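Local coordinates for actin-related protein 8 (Homo sapiens, PDB 4FO0) that binds ATP with low basal ATPase activity, does not polymerise, and is a proposed core component of the INO80 chromatin remodelling complex, at residues 58-63 and 308-313; 280-285 and 367-372; 23-28 and 151-156; 39-44 and 139-144. All coordinates share one frame; numbering follows the deposited sequence.

Interaction 1: residues 58-63 and 308-313. With ATP (adenosine-5'-triphosphate), chain C.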
# COMPACT_ATOMS: atom_id res chain seq x y z
N ASP A 58 -15.67 7.03 -4.30
CA ASP A 58 -15.10 6.41 -3.12
C ASP A 58 -14.12 7.37 -2.45
O ASP A 58 -13.50 8.21 -3.09
CB ASP A 58 -14.39 5.09 -3.45
CG ASP A 58 -15.27 3.87 -3.21
OD1 ASP A 58 -16.11 3.89 -2.28
OD2 ASP A 58 -15.13 2.87 -3.96
N SER A 59 -13.98 7.24 -1.14
CA SER A 59 -12.96 8.00 -0.44
C SER A 59 -11.59 7.43 -0.80
O SER A 59 -11.44 6.22 -0.99
CB SER A 59 -13.21 7.91 1.06
OG SER A 59 -14.60 7.78 1.33
N TRP A 60 -10.59 8.29 -0.90
CA TRP A 60 -9.22 7.86 -1.06
C TRP A 60 -8.30 8.43 0.03
O TRP A 60 -7.94 7.72 0.99
CB TRP A 60 -8.72 8.25 -2.44
CG TRP A 60 -7.33 7.80 -2.70
CD1 TRP A 60 -6.54 7.03 -1.90
CD2 TRP A 60 -6.56 8.10 -3.87
NE1 TRP A 60 -5.32 6.84 -2.49
CE2 TRP A 60 -5.30 7.48 -3.70
CE3 TRP A 60 -6.80 8.83 -5.04
CZ2 TRP A 60 -4.29 7.57 -4.65
CZ3 TRP A 60 -5.80 8.92 -5.98
CH2 TRP A 60 -4.56 8.30 -5.78
N LEU A 61 -7.92 9.70 -0.10
CA LEU A 61 -7.13 10.35 0.93
C LEU A 61 -7.99 10.84 2.10
O LEU A 61 -7.47 11.21 3.15
CB LEU A 61 -6.31 11.53 0.38
CG LEU A 61 -5.29 11.31 -0.73
CD1 LEU A 61 -4.34 12.49 -0.74
CD2 LEU A 61 -4.52 9.99 -0.58
N LEU A 62 -9.30 10.86 1.94
CA LEU A 62 -10.14 11.11 3.10
C LEU A 62 -10.66 9.80 3.66
O LEU A 62 -10.61 8.75 3.00
CB LEU A 62 -11.30 12.04 2.76
CG LEU A 62 -10.94 13.51 2.56
CD1 LEU A 62 -12.21 14.33 2.63
CD2 LEU A 62 -9.96 13.97 3.61
N ARG A 63 -11.16 9.85 4.89
CA ARG A 63 -11.61 8.65 5.59
C ARG A 63 -12.46 9.12 6.75
O ARG A 63 -12.42 10.30 7.10
CB ARG A 63 -10.42 7.84 6.10
CG ARG A 63 -9.41 8.65 6.92
CD ARG A 63 -8.23 7.80 7.36
NE ARG A 63 -8.64 6.62 8.13
CZ ARG A 63 -7.81 5.65 8.50
NH1 ARG A 63 -6.53 5.71 8.17
NH2 ARG A 63 -8.27 4.62 9.19
N ASP A 308 -5.98 15.96 -7.83
CA ASP A 308 -5.31 16.55 -6.69
C ASP A 308 -4.64 15.49 -5.84
O ASP A 308 -3.49 15.64 -5.40
CB ASP A 308 -6.31 17.33 -5.84
CG ASP A 308 -6.82 18.58 -6.55
OD1 ASP A 308 -6.22 18.97 -7.57
OD2 ASP A 308 -7.82 19.17 -6.07
N CYS A 309 -5.38 14.41 -5.59
CA CYS A 309 -4.86 13.32 -4.81
C CYS A 309 -3.63 12.69 -5.42
O CYS A 309 -2.67 12.38 -4.71
CB CYS A 309 -5.94 12.28 -4.56
SG CYS A 309 -7.08 12.88 -3.34
N LEU A 310 -3.63 12.52 -6.74
CA LEU A 310 -2.44 12.03 -7.42
C LEU A 310 -1.29 13.01 -7.21
O LEU A 310 -0.14 12.61 -7.02
CB LEU A 310 -2.70 11.80 -8.91
CG LEU A 310 -3.70 10.69 -9.24
CD1 LEU A 310 -3.99 10.68 -10.72
CD2 LEU A 310 -3.14 9.34 -8.82
N LEU A 311 -1.61 14.30 -7.24
CA LEU A 311 -0.63 15.35 -7.01
C LEU A 311 -0.03 15.27 -5.61
O LEU A 311 1.19 15.29 -5.45
CB LEU A 311 -1.28 16.71 -7.20
CG LEU A 311 -0.35 17.90 -6.96
CD1 LEU A 311 0.77 17.92 -7.99
CD2 LEU A 311 -1.13 19.19 -6.97
N LEU A 312 -0.89 15.18 -4.60
CA LEU A 312 -0.44 15.06 -3.22
C LEU A 312 0.43 13.83 -3.03
O LEU A 312 1.53 13.94 -2.47
CB LEU A 312 -1.63 15.08 -2.26
CG LEU A 312 -2.44 16.39 -2.38
CD1 LEU A 312 -3.69 16.42 -1.49
CD2 LEU A 312 -1.55 17.61 -2.11
N GLN A 313 -0.01 12.67 -3.51
CA GLN A 313 0.84 11.49 -3.44
C GLN A 313 2.19 11.82 -4.04
O GLN A 313 3.23 11.49 -3.47
CB GLN A 313 0.25 10.28 -4.16
CG GLN A 313 -1.01 9.76 -3.55
CD GLN A 313 -0.80 8.46 -2.80
OE1 GLN A 313 -0.80 8.44 -1.56
NE2 GLN A 313 -0.65 7.37 -3.55
PG ATP C . -2.24 -1.55 0.76
O1G ATP C . -1.05 -2.46 0.90
O2G ATP C . -3.52 -2.22 0.35
O3G ATP C . -2.42 -0.54 1.87
PB ATP C . -1.03 -1.03 -1.83
O1B ATP C . -1.81 -0.39 -2.96
O2B ATP C . -0.55 -2.47 -1.87
O3B ATP C . -1.86 -0.65 -0.51
PA ATP C . 1.63 -0.10 -2.24
O1A ATP C . 1.39 0.05 -3.72
O2A ATP C . 2.52 -1.18 -1.69
O3A ATP C . 0.21 -0.07 -1.51
O5' ATP C . 2.21 1.30 -1.73
C5' ATP C . 1.51 2.48 -2.12
C4' ATP C . 2.05 3.63 -1.31
O4' ATP C . 3.44 3.72 -1.57
C3' ATP C . 1.44 4.97 -1.72
O3' ATP C . 1.01 5.67 -0.55
C2' ATP C . 2.58 5.70 -2.38
O2' ATP C . 2.51 7.11 -2.19
C1' ATP C . 3.76 5.11 -1.65
N9 ATP C . 5.01 5.39 -2.37
C8 ATP C . 5.35 4.94 -3.58
N7 ATP C . 6.57 5.41 -3.94
C5 ATP C . 7.02 6.17 -2.93
C6 ATP C . 8.23 6.97 -2.67
N6 ATP C . 9.22 7.01 -3.60
N1 ATP C . 8.30 7.63 -1.49
C2 ATP C . 7.32 7.58 -0.57
N3 ATP C . 6.18 6.88 -0.75
C4 ATP C . 5.98 6.16 -1.89
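Trp-60 and Leu-61 pack against the helix of 308-313 in the actin fold, close to the ATP site. Residues 58-63 form an irregular loop after strand 38-47. Trp-60 has CG anti to its own backbone N (chi1 -178°), and this turns the indole toward the helix. The six-membered ring does the touching. Its CE3 lies 3.6 Å from Cys-309 CB, at an oblique approach. Its CH2 meets Leu-310 CD2 at 3.5 Å, with the methyl at the ring edge and near the ring plane. The thiol joins in: Cys-309 SG is 5.1 Å from the centroid of the Trp-60 six-membered ring, an oblique sulfur-aromatic contact. The same sulfur meets the Leu-61 branch point, with SG 3.5 Å from Leu-61 CG. The two Leu-61 methyls then part. CD1 meets Leu-312 CB at 4.0 Å. CD2 sits over one face of the neighbouring Trp-60 ring, toward its rim. Gln-313, a residue of the ATP pocket, bends at chi2 so that its amide end lies between Trp-60 and the ribose. The indole is also held from its polar side: Trp-60 NE1 is hydrogen-bonded to OD2 of Asp-255, an ATP-binding residue.

Interaction 2: residues 280-285 and 367-372. With ATP (adenosine-5'-triphosphate), chain C.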
# COMPACT_ATOMS: atom_id res chain seq x y z
N GLY A 280 0.68 4.95 3.41
CA GLY A 280 1.15 6.08 2.62
C GLY A 280 0.15 7.21 2.43
O GLY A 280 0.52 8.38 2.38
N SER A 281 -1.13 6.87 2.31
CA SER A 281 -2.13 7.85 1.94
C SER A 281 -2.33 8.82 3.10
O SER A 281 -2.43 10.03 2.89
CB SER A 281 -3.46 7.18 1.56
OG SER A 281 -4.04 6.51 2.67
N ASP A 282 -2.38 8.28 4.31
CA ASP A 282 -2.44 9.11 5.52
C ASP A 282 -1.29 10.09 5.63
O ASP A 282 -1.48 11.25 5.98
CB ASP A 282 -2.50 8.23 6.76
CG ASP A 282 -3.63 7.23 6.69
OD1 ASP A 282 -4.79 7.64 6.95
OD2 ASP A 282 -3.36 6.04 6.36
N VAL A 283 -0.09 9.63 5.31
CA VAL A 283 1.04 10.54 5.20
C VAL A 283 0.82 11.62 4.14
O VAL A 283 1.17 12.78 4.34
CB VAL A 283 2.30 9.78 4.81
CG1 VAL A 283 3.47 10.77 4.66
CG2 VAL A 283 2.59 8.73 5.84
N SER A 284 0.26 11.24 3.01
CA SER A 284 0.01 12.19 1.94
C SER A 284 -0.94 13.28 2.42
O SER A 284 -0.76 14.44 2.10
CB SER A 284 -0.56 11.49 0.70
OG SER A 284 0.45 10.75 0.03
N ARG A 285 -1.95 12.91 3.19
CA ARG A 285 -2.96 13.87 3.60
C ARG A 285 -2.33 14.78 4.64
O ARG A 285 -2.49 16.00 4.61
CB ARG A 285 -4.17 13.13 4.18
CG ARG A 285 -5.29 14.03 4.70
CD ARG A 285 -6.06 13.33 5.84
NE ARG A 285 -6.23 11.92 5.54
CZ ARG A 285 -5.83 10.90 6.29
NH1 ARG A 285 -5.22 11.10 7.46
NH2 ARG A 285 -6.05 9.67 5.87
N PHE A 367 -2.48 11.85 12.75
CA PHE A 367 -3.47 11.75 11.69
C PHE A 367 -4.82 12.30 12.09
O PHE A 367 -5.64 12.62 11.23
CB PHE A 367 -3.60 10.31 11.19
CG PHE A 367 -2.37 9.83 10.49
CD1 PHE A 367 -1.64 10.70 9.69
CD2 PHE A 367 -1.91 8.54 10.66
CE1 PHE A 367 -0.48 10.28 9.05
CE2 PHE A 367 -0.76 8.11 10.02
CZ PHE A 367 -0.04 8.97 9.22
N GLY A 368 -5.04 12.42 13.40
CA GLY A 368 -6.27 12.95 13.95
C GLY A 368 -7.49 12.09 13.68
O GLY A 368 -8.60 12.61 13.57
N ILE A 369 -7.30 10.78 13.56
CA ILE A 369 -8.41 9.87 13.32
C ILE A 369 -9.04 9.48 14.65
O ILE A 369 -8.37 8.99 15.55
CB ILE A 369 -7.97 8.61 12.55
CG1 ILE A 369 -7.35 8.99 11.20
CG2 ILE A 369 -9.14 7.68 12.32
CD1 ILE A 369 -6.40 7.94 10.64
N VAL A 370 -10.34 9.71 14.77
CA VAL A 370 -11.03 9.51 16.04
C VAL A 370 -12.22 8.58 15.88
O VAL A 370 -13.04 8.74 14.96
CB VAL A 370 -11.50 10.85 16.63
CG1 VAL A 370 -12.25 10.63 17.92
CG2 VAL A 370 -10.32 11.78 16.86
N GLY A 371 -12.31 7.60 16.77
CA GLY A 371 -13.46 6.73 16.81
C GLY A 371 -13.43 5.54 15.87
O GLY A 371 -14.48 4.99 15.56
N GLN A 372 -12.25 5.14 15.42
CA GLN A 372 -12.15 4.01 14.51
C GLN A 372 -11.26 2.93 15.08
O GLN A 372 -10.36 3.20 15.88
CB GLN A 372 -11.58 4.47 13.17
CG GLN A 372 -12.06 5.83 12.79
CD GLN A 372 -13.51 5.80 12.38
OE1 GLN A 372 -13.90 4.96 11.56
NE2 GLN A 372 -14.31 6.70 12.94
PG ATP C . -2.24 -1.55 0.76
O1G ATP C . -1.05 -2.46 0.90
O2G ATP C . -3.52 -2.22 0.35
O3G ATP C . -2.42 -0.54 1.87
PB ATP C . -1.03 -1.03 -1.83
O1B ATP C . -1.81 -0.39 -2.96
O2B ATP C . -0.55 -2.47 -1.87
O3B ATP C . -1.86 -0.65 -0.51
PA ATP C . 1.63 -0.10 -2.24
O1A ATP C . 1.39 0.05 -3.72
O2A ATP C . 2.52 -1.18 -1.69
O3A ATP C . 0.21 -0.07 -1.51
O5' ATP C . 2.21 1.30 -1.73
C5' ATP C . 1.51 2.48 -2.12
C4' ATP C . 2.05 3.63 -1.31
O4' ATP C . 3.44 3.72 -1.57
C3' ATP C . 1.44 4.97 -1.72
O3' ATP C . 1.01 5.67 -0.55
C2' ATP C . 2.58 5.70 -2.38
O2' ATP C . 2.51 7.11 -2.19
C1' ATP C . 3.76 5.11 -1.65
N9 ATP C . 5.01 5.39 -2.37
C8 ATP C . 5.35 4.94 -3.58
N7 ATP C . 6.57 5.41 -3.94
C5 ATP C . 7.02 6.17 -2.93
C6 ATP C . 8.23 6.97 -2.67
N6 ATP C . 9.22 7.01 -3.60
N1 ATP C . 8.30 7.63 -1.49
C2 ATP C . 7.32 7.58 -0.57
N3 ATP C . 6.18 6.88 -0.75
C4 ATP C . 5.98 6.16 -1.89
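Phe-367 lies flat against Asp-282, on the first turn of the helix that starts at Gly-280. Asp-282 CB stands over the ring centre, 3.6 Å from the Phe-367 centroid and 11° off the ring normal. This is a CH-pi contact. The backbone also meets the ring, with Asp-282 O 3.4 Å from Phe-367 CE1. CG of Phe-367 is anti to its carbonyl carbon (chi1 -67°), a setting that carries the ring toward the helix. Val-283 CG2 is a looser neighbour, 4.3 Å from Phe-367 CZ. Arg-285 stands nearly upright to the ring, its guanidinium plane 84° from the ring plane.

In this actin fold the helix start borders the nucleotide pocket: Gly-280 CA is 3.2 Å from ATP O3'. A side chain at Gly-280 would run into that hydroxyl. The charges of this turn belong to Asp-282 and Arg-285. Arg-285 NH2 bonds Asp-282 OD1 at 2.6 Å, within the guanidinium plane but from above the carboxylate plane. Arg-63 NH1 makes a second salt bridge to the same oxygen, so two cations share it. The Ile-369 side chain crosses that of Asp-282 at about a right angle, with its CD1 beside OD1. An alanine in place of Phe-367 would probably leave Asp-282 CB without its aromatic cover and open a gap beside Val-283. Arg-285 NE is held separately, by the backbone oxygen of Leu-61.

Interaction 3: residues 23-28 and 151-156; sequences GSTTLR and IHWPIR. With ATP (adenosine-5'-triphosphate), chain C.
Ser-24 and Ile-155 bring their backbones close, with CA atoms 4.6 Å apart. Residues 23-25 are a loop leading into a strand at Thr-26. In 151-156 the end of strand 149-152 and the short strand 155-156 are separated by Trp-153 and Pro-154. The carbonyl oxygens Ser-24 O and Ile-155 O lie 3.3 Å apart, and both are acceptors. A water accepts from Ile-155 N and probably donates to Ser-24 O.

Arg-156 serves both carbonyls. Bends at chi2 and chi3 fold its chain back. NE donates to Ile-155 O at 2.6 Å. NH2 donates to Ser-24 O at 2.8 Å, in the guanidinium plane but well above the carbonyl plane. A leucine in its place would probably leave Ser-24 O and Ile-155 O without these N-H donors, and the two close oxygens without a nearby positive charge.

The loop belongs to the phosphate-binding beta hairpin of the actin ATPase superfamily. Ser-24 N and OG both bond ATP O2G, at 2.7 and 2.6 Å. The amides of Thr-25 and Thr-26 each reach ATP O1B at 3.0 Å. Thr-25 OG1 turns to Asp-255 OD2 instead.

Trp-153 closes the contact from the side. Its ring edge faces Thr-25 O, near the ring plane. Arg-156 NH2 lies over one face of the indole, toward the rim. Ile-155 CG2 packs on Ser-24 CA.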
# COMPACT_ATOMS: atom_id res chain seq x y z
N GLY A 23 -4.09 -4.87 -4.05
CA GLY A 23 -3.78 -3.85 -3.06
C GLY A 23 -4.92 -2.84 -3.01
O GLY A 23 -5.76 -2.78 -3.91
N SER A 24 -4.96 -2.03 -1.95
CA SER A 24 -5.97 -0.98 -1.85
C SER A 24 -5.89 -0.04 -3.05
O SER A 24 -6.91 0.40 -3.58
CB SER A 24 -5.77 -0.17 -0.57
OG SER A 24 -5.82 -1.02 0.57
N THR A 25 -4.68 0.25 -3.50
CA THR A 25 -4.49 1.23 -4.55
C THR A 25 -3.89 0.62 -5.82
O THR A 25 -4.22 1.05 -6.94
CB THR A 25 -3.72 2.47 -4.04
OG1 THR A 25 -4.62 3.24 -3.24
CG2 THR A 25 -3.24 3.36 -5.16
N THR A 26 -3.04 -0.38 -5.68
CA THR A 26 -2.43 -0.97 -6.87
C THR A 26 -2.59 -2.47 -6.93
O THR A 26 -2.25 -3.17 -5.98
CB THR A 26 -0.94 -0.64 -6.97
OG1 THR A 26 -0.77 0.78 -6.97
CG2 THR A 26 -0.37 -1.22 -8.26
N LEU A 27 -3.13 -2.96 -8.04
CA LEU A 27 -3.08 -4.37 -8.36
C LEU A 27 -1.73 -4.71 -9.02
O LEU A 27 -1.27 -4.01 -9.93
CB LEU A 27 -4.23 -4.75 -9.28
CG LEU A 27 -4.10 -6.13 -9.95
CD1 LEU A 27 -4.12 -7.26 -8.92
CD2 LEU A 27 -5.19 -6.33 -10.98
N ARG A 28 -1.08 -5.75 -8.55
CA ARG A 28 0.14 -6.19 -9.22
C ARG A 28 -0.12 -7.59 -9.76
O ARG A 28 -0.47 -8.51 -9.01
CB ARG A 28 1.36 -6.09 -8.29
CG ARG A 28 1.95 -4.69 -8.36
CD ARG A 28 2.85 -4.32 -7.21
NE ARG A 28 2.11 -3.78 -6.08
CZ ARG A 28 2.09 -2.50 -5.71
NH1 ARG A 28 2.78 -1.57 -6.37
NH2 ARG A 28 1.38 -2.14 -4.64
N ILE A 151 -17.16 6.14 -9.18
CA ILE A 151 -15.81 5.62 -9.01
C ILE A 151 -15.75 4.66 -7.84
O ILE A 151 -16.17 5.00 -6.73
CB ILE A 151 -14.81 6.76 -8.79
CG1 ILE A 151 -14.90 7.76 -9.93
CG2 ILE A 151 -13.39 6.21 -8.63
CD1 ILE A 151 -14.55 7.19 -11.27
N HIS A 152 -15.23 3.47 -8.09
CA HIS A 152 -15.15 2.42 -7.07
C HIS A 152 -13.74 1.86 -6.90
O HIS A 152 -13.10 1.43 -7.87
CB HIS A 152 -16.14 1.28 -7.36
CG HIS A 152 -17.57 1.73 -7.38
ND1 HIS A 152 -18.29 1.87 -8.55
CD2 HIS A 152 -18.41 2.08 -6.38
CE1 HIS A 152 -19.51 2.29 -8.27
NE2 HIS A 152 -19.61 2.43 -6.96
N TRP A 153 -13.28 1.89 -5.66
CA TRP A 153 -12.08 1.18 -5.26
C TRP A 153 -12.53 -0.04 -4.47
O TRP A 153 -12.94 0.08 -3.33
CB TRP A 153 -11.23 2.06 -4.35
CG TRP A 153 -10.71 3.30 -4.98
CD1 TRP A 153 -11.31 4.52 -5.00
CD2 TRP A 153 -9.45 3.46 -5.65
NE1 TRP A 153 -10.51 5.44 -5.66
CE2 TRP A 153 -9.36 4.81 -6.06
CE3 TRP A 153 -8.39 2.60 -5.94
CZ2 TRP A 153 -8.26 5.32 -6.75
CZ3 TRP A 153 -7.28 3.10 -6.63
CH2 TRP A 153 -7.23 4.45 -7.03
N PRO A 154 -12.45 -1.23 -5.08
CA PRO A 154 -12.95 -2.48 -4.49
C PRO A 154 -12.23 -2.83 -3.20
O PRO A 154 -12.71 -3.65 -2.42
CB PRO A 154 -12.62 -3.52 -5.56
CG PRO A 154 -12.56 -2.75 -6.82
CD PRO A 154 -11.97 -1.42 -6.46
N ILE A 155 -11.07 -2.23 -2.97
CA ILE A 155 -10.34 -2.50 -1.75
C ILE A 155 -9.94 -1.22 -1.04
O ILE A 155 -9.46 -0.27 -1.66
CB ILE A 155 -9.12 -3.38 -2.04
CG1 ILE A 155 -9.58 -4.67 -2.72
CG2 ILE A 155 -8.33 -3.67 -0.75
CD1 ILE A 155 -8.46 -5.61 -3.02
N ARG A 156 -10.19 -1.18 0.27
CA ARG A 156 -9.85 -0.04 1.11
C ARG A 156 -9.21 -0.57 2.37
O ARG A 156 -9.70 -1.54 2.96
CB ARG A 156 -11.11 0.78 1.49
CG ARG A 156 -11.90 1.38 0.33
CD ARG A 156 -11.23 2.61 -0.29
NE ARG A 156 -10.08 2.22 -1.11
CZ ARG A 156 -9.28 3.07 -1.75
NH1 ARG A 156 -9.48 4.38 -1.67
NH2 ARG A 156 -8.26 2.60 -2.47
PG ATP C . -2.24 -1.55 0.76
O1G ATP C . -1.05 -2.46 0.90
O2G ATP C . -3.52 -2.22 0.35
O3G ATP C . -2.42 -0.54 1.87
PB ATP C . -1.03 -1.03 -1.83
O1B ATP C . -1.81 -0.39 -2.96
O2B ATP C . -0.55 -2.47 -1.87
O3B ATP C . -1.86 -0.65 -0.51
PA ATP C . 1.63 -0.10 -2.24
O1A ATP C . 1.39 0.05 -3.72
O2A ATP C . 2.52 -1.18 -1.69
O3A ATP C . 0.21 -0.07 -1.51
O5' ATP C . 2.21 1.30 -1.73
C5' ATP C . 1.51 2.48 -2.12
C4' ATP C . 2.05 3.63 -1.31
O4' ATP C . 3.44 3.72 -1.57
C3' ATP C . 1.44 4.97 -1.72
O3' ATP C . 1.01 5.67 -0.55
C2' ATP C . 2.58 5.70 -2.38
O2' ATP C . 2.51 7.11 -2.19
C1' ATP C . 3.76 5.11 -1.65
N9 ATP C . 5.01 5.39 -2.37
C8 ATP C . 5.35 4.94 -3.58
N7 ATP C . 6.57 5.41 -3.94
C5 ATP C . 7.02 6.17 -2.93
C6 ATP C . 8.23 6.97 -2.67
N6 ATP C . 9.22 7.01 -3.60
N1 ATP C . 8.30 7.63 -1.49
C2 ATP C . 7.32 7.58 -0.57
N3 ATP C . 6.18 6.88 -0.75
C4 ATP C . 5.98 6.16 -1.89
O HOH W 1 -9.18 -0.99 -4.46

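Interaction 4: residues 39-44 and 139-144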
# COMPACT_ATOMS: atom_id res chain seq x y z
N SER A 39 1.36 -3.17 -13.17
CA SER A 39 0.87 -2.44 -12.01
C SER A 39 -0.30 -1.59 -12.45
O SER A 39 -0.14 -0.70 -13.29
CB SER A 39 1.96 -1.54 -11.42
OG SER A 39 2.83 -2.27 -10.56
N ILE A 40 -1.47 -1.87 -11.90
CA ILE A 40 -2.67 -1.17 -12.29
C ILE A 40 -3.32 -0.51 -11.09
O ILE A 40 -3.41 -1.13 -10.02
CB ILE A 40 -3.70 -2.15 -12.90
CG1 ILE A 40 -3.17 -2.72 -14.21
CG2 ILE A 40 -5.05 -1.48 -13.12
CD1 ILE A 40 -2.04 -3.69 -14.00
N PRO A 41 -3.77 0.74 -11.25
CA PRO A 41 -4.62 1.38 -10.23
C PRO A 41 -5.82 0.48 -10.04
O PRO A 41 -6.54 0.20 -10.98
CB PRO A 41 -5.05 2.70 -10.87
CG PRO A 41 -3.96 2.97 -11.92
CD PRO A 41 -3.50 1.62 -12.40
N HIS A 42 -6.02 0.01 -8.82
CA HIS A 42 -7.03 -0.99 -8.58
C HIS A 42 -8.39 -0.32 -8.37
O HIS A 42 -8.90 -0.23 -7.24
CB HIS A 42 -6.62 -1.79 -7.36
CG HIS A 42 -7.39 -3.05 -7.19
ND1 HIS A 42 -8.35 -3.20 -6.22
CD2 HIS A 42 -7.36 -4.20 -7.89
CE1 HIS A 42 -8.88 -4.41 -6.32
NE2 HIS A 42 -8.29 -5.04 -7.32
N VAL A 43 -8.95 0.17 -9.47
CA VAL A 43 -10.11 1.06 -9.44
C VAL A 43 -10.93 0.89 -10.71
O VAL A 43 -10.41 0.47 -11.75
CB VAL A 43 -9.67 2.53 -9.34
CG1 VAL A 43 -8.82 2.89 -10.55
CG2 VAL A 43 -10.89 3.47 -9.20
N ILE A 44 -12.22 1.20 -10.62
CA ILE A 44 -13.11 1.04 -11.76
C ILE A 44 -14.15 2.15 -11.79
O ILE A 44 -14.70 2.55 -10.76
CB ILE A 44 -13.82 -0.34 -11.76
CG1 ILE A 44 -14.80 -0.43 -12.93
CG2 ILE A 44 -14.58 -0.57 -10.49
CD1 ILE A 44 -15.37 -1.80 -13.15
N GLU A 139 -7.39 4.65 -16.89
CA GLU A 139 -8.50 5.24 -17.62
C GLU A 139 -9.62 5.67 -16.67
O GLU A 139 -10.27 6.70 -16.88
CB GLU A 139 -9.04 4.28 -18.66
CG GLU A 139 -8.25 4.26 -19.94
CD GLU A 139 -8.96 3.50 -21.05
OE1 GLU A 139 -8.62 3.72 -22.24
OE2 GLU A 139 -9.85 2.68 -20.73
N ALA A 140 -9.84 4.89 -15.63
CA ALA A 140 -10.84 5.23 -14.64
C ALA A 140 -10.44 6.49 -13.86
O ALA A 140 -11.29 7.36 -13.63
CB ALA A 140 -11.09 4.07 -13.71
N LEU A 141 -9.17 6.61 -13.48
CA LEU A 141 -8.72 7.77 -12.72
C LEU A 141 -8.94 9.06 -13.49
O LEU A 141 -9.14 10.12 -12.89
CB LEU A 141 -7.25 7.67 -12.34
CG LEU A 141 -6.78 6.56 -11.42
CD1 LEU A 141 -5.27 6.59 -11.33
CD2 LEU A 141 -7.38 6.71 -10.05
N TYR A 142 -8.89 8.97 -14.82
CA TYR A 142 -8.92 10.14 -15.69
C TYR A 142 -10.29 10.50 -16.27
O TYR A 142 -10.40 11.32 -17.18
CB TYR A 142 -7.90 9.99 -16.80
CG TYR A 142 -6.55 10.43 -16.34
CD1 TYR A 142 -5.73 9.57 -15.62
CD2 TYR A 142 -6.11 11.72 -16.59
CE1 TYR A 142 -4.50 9.98 -15.18
CE2 TYR A 142 -4.88 12.14 -16.16
CZ TYR A 142 -4.07 11.27 -15.46
OH TYR A 142 -2.84 11.69 -15.03
N VAL A 143 -11.32 9.88 -15.74
CA VAL A 143 -12.67 10.27 -16.09
C VAL A 143 -12.97 11.64 -15.48
O VAL A 143 -12.82 11.84 -14.28
CB VAL A 143 -13.66 9.21 -15.61
CG1 VAL A 143 -15.09 9.71 -15.73
CG2 VAL A 143 -13.45 7.91 -16.40
N ASN A 144 -13.36 12.58 -16.33
CA ASN A 144 -13.84 13.88 -15.89
C ASN A 144 -14.85 13.68 -14.76
O ASN A 144 -15.79 12.92 -14.90
CB ASN A 144 -14.47 14.61 -17.07
CG ASN A 144 -14.89 16.04 -16.73
OD1 ASN A 144 -15.26 16.36 -15.60
ND2 ASN A 144 -14.87 16.90 -17.74
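Ala-140 O accepts a hydrogen bond from Val-143 N at 3.3 Å. This bond lies at the end of the short helix whose Ala-140 and Leu-141 side chains pack on Pro-41 and Val-43. Tyr-142 is the first residue to leave helical angles.

The side chains that meet across the contact are all apolar. Leu-141 makes two of the contacts and splits its methyls between two partners. CD1 lies 3.9 Å from Pro-41 CG and as near to Pro-41 CB, so it rests against one side of the proline ring. CD2 turns to the valine and lies 4.1 Å from Val-43 CG1. The leucine crosses both partners at a slant. Its CG is anti to the carbonyl carbon (chi1 -64°), which lets the branched end reach residues that its CB does not face.

Val-43 touches with one methyl. CG1 sits between its own backbone N and carbonyl carbon (chi1 60°). From there it meets Ala-140 CB at 4.1 Å as well as Leu-141. The Ala-140 methyl also lies against the backbone of Ile-44, 4.1 Å from its carbonyl carbon. The Ile-44 side chain leaves on the other side, toward helix 170-187.

The chain kinks between the two touching residues. His-42 is the centre of an inverse gamma turn, closed by a weak bond from Val-43 N to Pro-41 O. Trp-153 flanks both Val-43 and Leu-141. The contact is helix-on-sheet packing in the actin fold: a short helix lies against a bent strand of the mixed sheet that also holds the phosphate-binding hairpin.

Overall arrangement
Interactions 1, 2 and 3 all touch ATP. The first two lie near the ribose and the third grips the phosphates. Interactions 1 and 2 have centres 11 Å apart and touch through the loop 58-63, whose Arg-63 also packs on Ile-369. Interactions 1 and 3 are 13 Å apart at their centres. They are tied by Asp-58 OD2 to Trp-153 N at 2.7 Å, a probable hydrogen bond. Interaction 4 adjoins interaction 3, centres 10 Å apart, and both reach the same sheet. Thr-25 O lies 2.8 Å from His-42 N. The Pro-41 side chain of interaction 4 is about 9 Å from ATP. Interactions 2 and 4 do not touch, with nearest atoms about 12 Å apart.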